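Side-chain contact in yersinopine dehydrogenase (Yersinia pestis, PDB 6C4M), which catalyses the NADPH-dependent reductive condensation of pyruvate with an amino-acid-derived intermediate, the last step in making the metallophore yersinopine: residues Y390-A393 against W397-P400. Sequence-based numbering, arbitrary orientation.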
ATOM      1  N   TYR A 390      13.614  25.956   7.547  1.00 38.58           N
ATOM      2  CA  TYR A 390      13.656  27.111   6.667  1.00 39.13           C
ATOM      3  C   TYR A 390      14.203  28.294   7.453  1.00 40.88           C
ATOM      4  O   TYR A 390      14.158  28.315   8.685  1.00 42.48           O
ATOM      5  CB  TYR A 390      12.262  27.425   6.111  1.00 39.45           C
ATOM      6  CG  TYR A 390      11.265  27.864   7.161  1.00 40.90           C
ATOM      7  CD1 TYR A 390      11.149  29.211   7.526  1.00 40.79           C
ATOM      8  CD2 TYR A 390      10.438  26.947   7.795  1.00 39.30           C
ATOM      9  CE1 TYR A 390      10.234  29.628   8.491  1.00 43.12           C
ATOM     10  CE2 TYR A 390       9.510  27.359   8.776  1.00 37.55           C
ATOM     11  CZ  TYR A 390       9.415  28.704   9.112  1.00 39.02           C
ATOM     12  OH  TYR A 390       8.524  29.146  10.076  1.00 46.38           O
ATOM     13  N   GLN A 391      14.703  29.289   6.725  1.00 43.76           N
ATOM     14  CA  GLN A 391      15.191  30.521   7.330  1.00 50.17           C
ATOM     15  C   GLN A 391      14.148  31.637   7.232  1.00 47.63           C
ATOM     16  O   GLN A 391      13.401  31.733   6.256  1.00 47.14           O
ATOM     17  CB  GLN A 391      16.490  30.963   6.666  1.00 45.20           C
ATOM     18  CG  GLN A 391      17.675  30.195   7.156  1.00 47.13           C
ATOM     19  CD  GLN A 391      18.931  30.521   6.389  1.00 48.34           C
ATOM     20  OE1 GLN A 391      19.032  30.269   5.186  1.00 51.63           O
ATOM     21  NE2 GLN A 391      19.898  31.088   7.082  1.00 50.86           N
ATOM     22  N   ASP A 392      14.108  32.489   8.255  1.00 44.33           N
ATOM     23  CA  ASP A 392      13.183  33.618   8.238  1.00 50.63           C
ATOM     24  C   ASP A 392      13.900  34.845   7.666  1.00 52.50           C
ATOM     25  O   ASP A 392      15.013  34.748   7.136  1.00 46.93           O
ATOM     26  CB  ASP A 392      12.576  33.856   9.626  1.00 43.55           C
ATOM     27  CG  ASP A 392      13.596  34.251  10.685  1.00 43.95           C
ATOM     28  OD1 ASP A 392      14.726  34.666  10.351  1.00 45.62           O
ATOM     29  OD2 ASP A 392      13.237  34.138  11.881  1.00 42.28           O
ATOM     30  N   ALA A 393      13.245  36.013   7.730  1.00 56.60           N
ATOM     31  CA  ALA A 393      13.796  37.221   7.110  1.00 62.81           C
ATOM     32  C   ALA A 393      15.122  37.634   7.735  1.00 60.37           C
ATOM     33  O   ALA A 393      15.958  38.261   7.069  1.00 58.93           O
ATOM     34  CB  ALA A 393      12.798  38.373   7.220  1.00 62.83           C
ATOM     35  N   TRP A 397      16.995  30.010  11.451  1.00 39.35           N
ATOM     36  CA  TRP A 397      16.366  28.751  11.073  1.00 41.93           C
ATOM     37  C   TRP A 397      15.162  28.442  11.952  1.00 32.84           C
ATOM     38  O   TRP A 397      15.201  28.625  13.175  1.00 32.98           O
ATOM     39  CB  TRP A 397      17.371  27.609  11.170  1.00 38.75           C
ATOM     40  CG  TRP A 397      18.403  27.650  10.112  1.00 38.76           C
ATOM     41  CD1 TRP A 397      19.680  28.124  10.226  1.00 38.46           C
ATOM     42  CD2 TRP A 397      18.258  27.191   8.763  1.00 43.20           C
ATOM     43  NE1 TRP A 397      20.330  27.987   9.030  1.00 44.94           N
ATOM     44  CE2 TRP A 397      19.483  27.421   8.112  1.00 39.01           C
ATOM     45  CE3 TRP A 397      17.205  26.604   8.042  1.00 40.28           C
ATOM     46  CZ2 TRP A 397      19.695  27.085   6.770  1.00 38.47           C
ATOM     47  CZ3 TRP A 397      17.409  26.285   6.717  1.00 41.45           C
ATOM     48  CH2 TRP A 397      18.659  26.517   6.094  1.00 40.44           C
ATOM     49  N   HIS A 398      14.093  27.960  11.310  1.00 31.79           N
ATOM     50  CA  HIS A 398      12.858  27.532  11.962  1.00 36.28           C
ATOM     51  C   HIS A 398      12.532  26.086  11.608  1.00 34.16           C
ATOM     52  O   HIS A 398      12.913  25.578  10.551  1.00 34.96           O
ATOM     53  CB  HIS A 398      11.638  28.357  11.519  1.00 36.24           C
ATOM     54  CG  HIS A 398      11.588  29.748  12.060  1.00 38.49           C
ATOM     55  ND1 HIS A 398      10.617  30.161  12.948  1.00 37.63           N
ATOM     56  CD2 HIS A 398      12.356  30.831  11.804  1.00 40.75           C
ATOM     57  CE1 HIS A 398      10.809  31.435  13.238  1.00 41.20           C
ATOM     58  NE2 HIS A 398      11.855  31.867  12.555  1.00 40.33           N
ATOM     59  N   LEU A 399      11.763  25.453  12.481  1.00 33.08           N
ATOM     60  CA  LEU A 399      11.007  24.254  12.150  1.00 30.40           C
ATOM     61  C   LEU A 399       9.644  24.622  11.589  1.00 32.24           C
ATOM     62  O   LEU A 399       9.014  25.568  12.076  1.00 32.59           O
ATOM     63  CB  LEU A 399      10.812  23.406  13.392  1.00 34.15           C
ATOM     64  CG  LEU A 399      12.118  22.804  13.900  1.00 33.12           C
ATOM     65  CD1 LEU A 399      11.988  22.498  15.371  1.00 40.07           C
ATOM     66  CD2 LEU A 399      12.428  21.545  13.117  1.00 33.96           C
ATOM     67  N   PRO A 400       9.130  23.876  10.606  1.00 31.25           N
ATOM     68  CA  PRO A 400       7.740  24.089  10.169  1.00 32.81           C
ATOM     69  C   PRO A 400       6.761  23.594  11.220  1.00 32.86           C
ATOM     70  O   PRO A 400       7.119  22.882  12.164  1.00 29.83           O
ATOM     71  CB  PRO A 400       7.636  23.286   8.881  1.00 30.83           C
ATOM     72  CG  PRO A 400       8.681  22.224   9.010  1.00 31.38           C
ATOM     73  CD  PRO A 400       9.772  22.759   9.882  1.00 34.19           C
TER
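Gln391 lays its side chain flat over the Trp397 indole. Its CG sits above the centre of the six-membered ring, 3.4 Å from Trp397 CE2, a CH-pi contact. The amide stacks on the indole, with the two planes 4° apart. Gln391 NE2 hydrogen-bonds to the carbonyl of Ala395 in the turn, which helps to set the rotation of the amide. Phe441 meets the Trp397 ring edge-to-face.

Tyr390 and His398 pair on the other face of the hairpin. His398 CB lies over the phenol ring toward its rim, 3.3 Å from Tyr390 CZ. The imidazole is nearly parallel to the phenol (9°) but displaced beyond it. A chi1 of 66° turns the Tyr390 ring along segment 397-400, against His398 CB, with CE2 only loosely against Pro400.

His398 NE2 donates to Asp392 OD2 at 2.7 Å. The acceptor lies in the imidazole plane, but the donor approaches from above the carboxylate plane. Asp392 OD1 accepts from Leu396 N, so the carboxylate links the turn to the imidazole. His398 N to Tyr390 O (2.6 Å) and Tyr390 N to His398 O (3.1 Å) close a short two-stranded antiparallel beta hairpin, followed by Pro400 at the N-cap of helix 401-419; the His398 side chain lies about 7 Å from the bound NADP+.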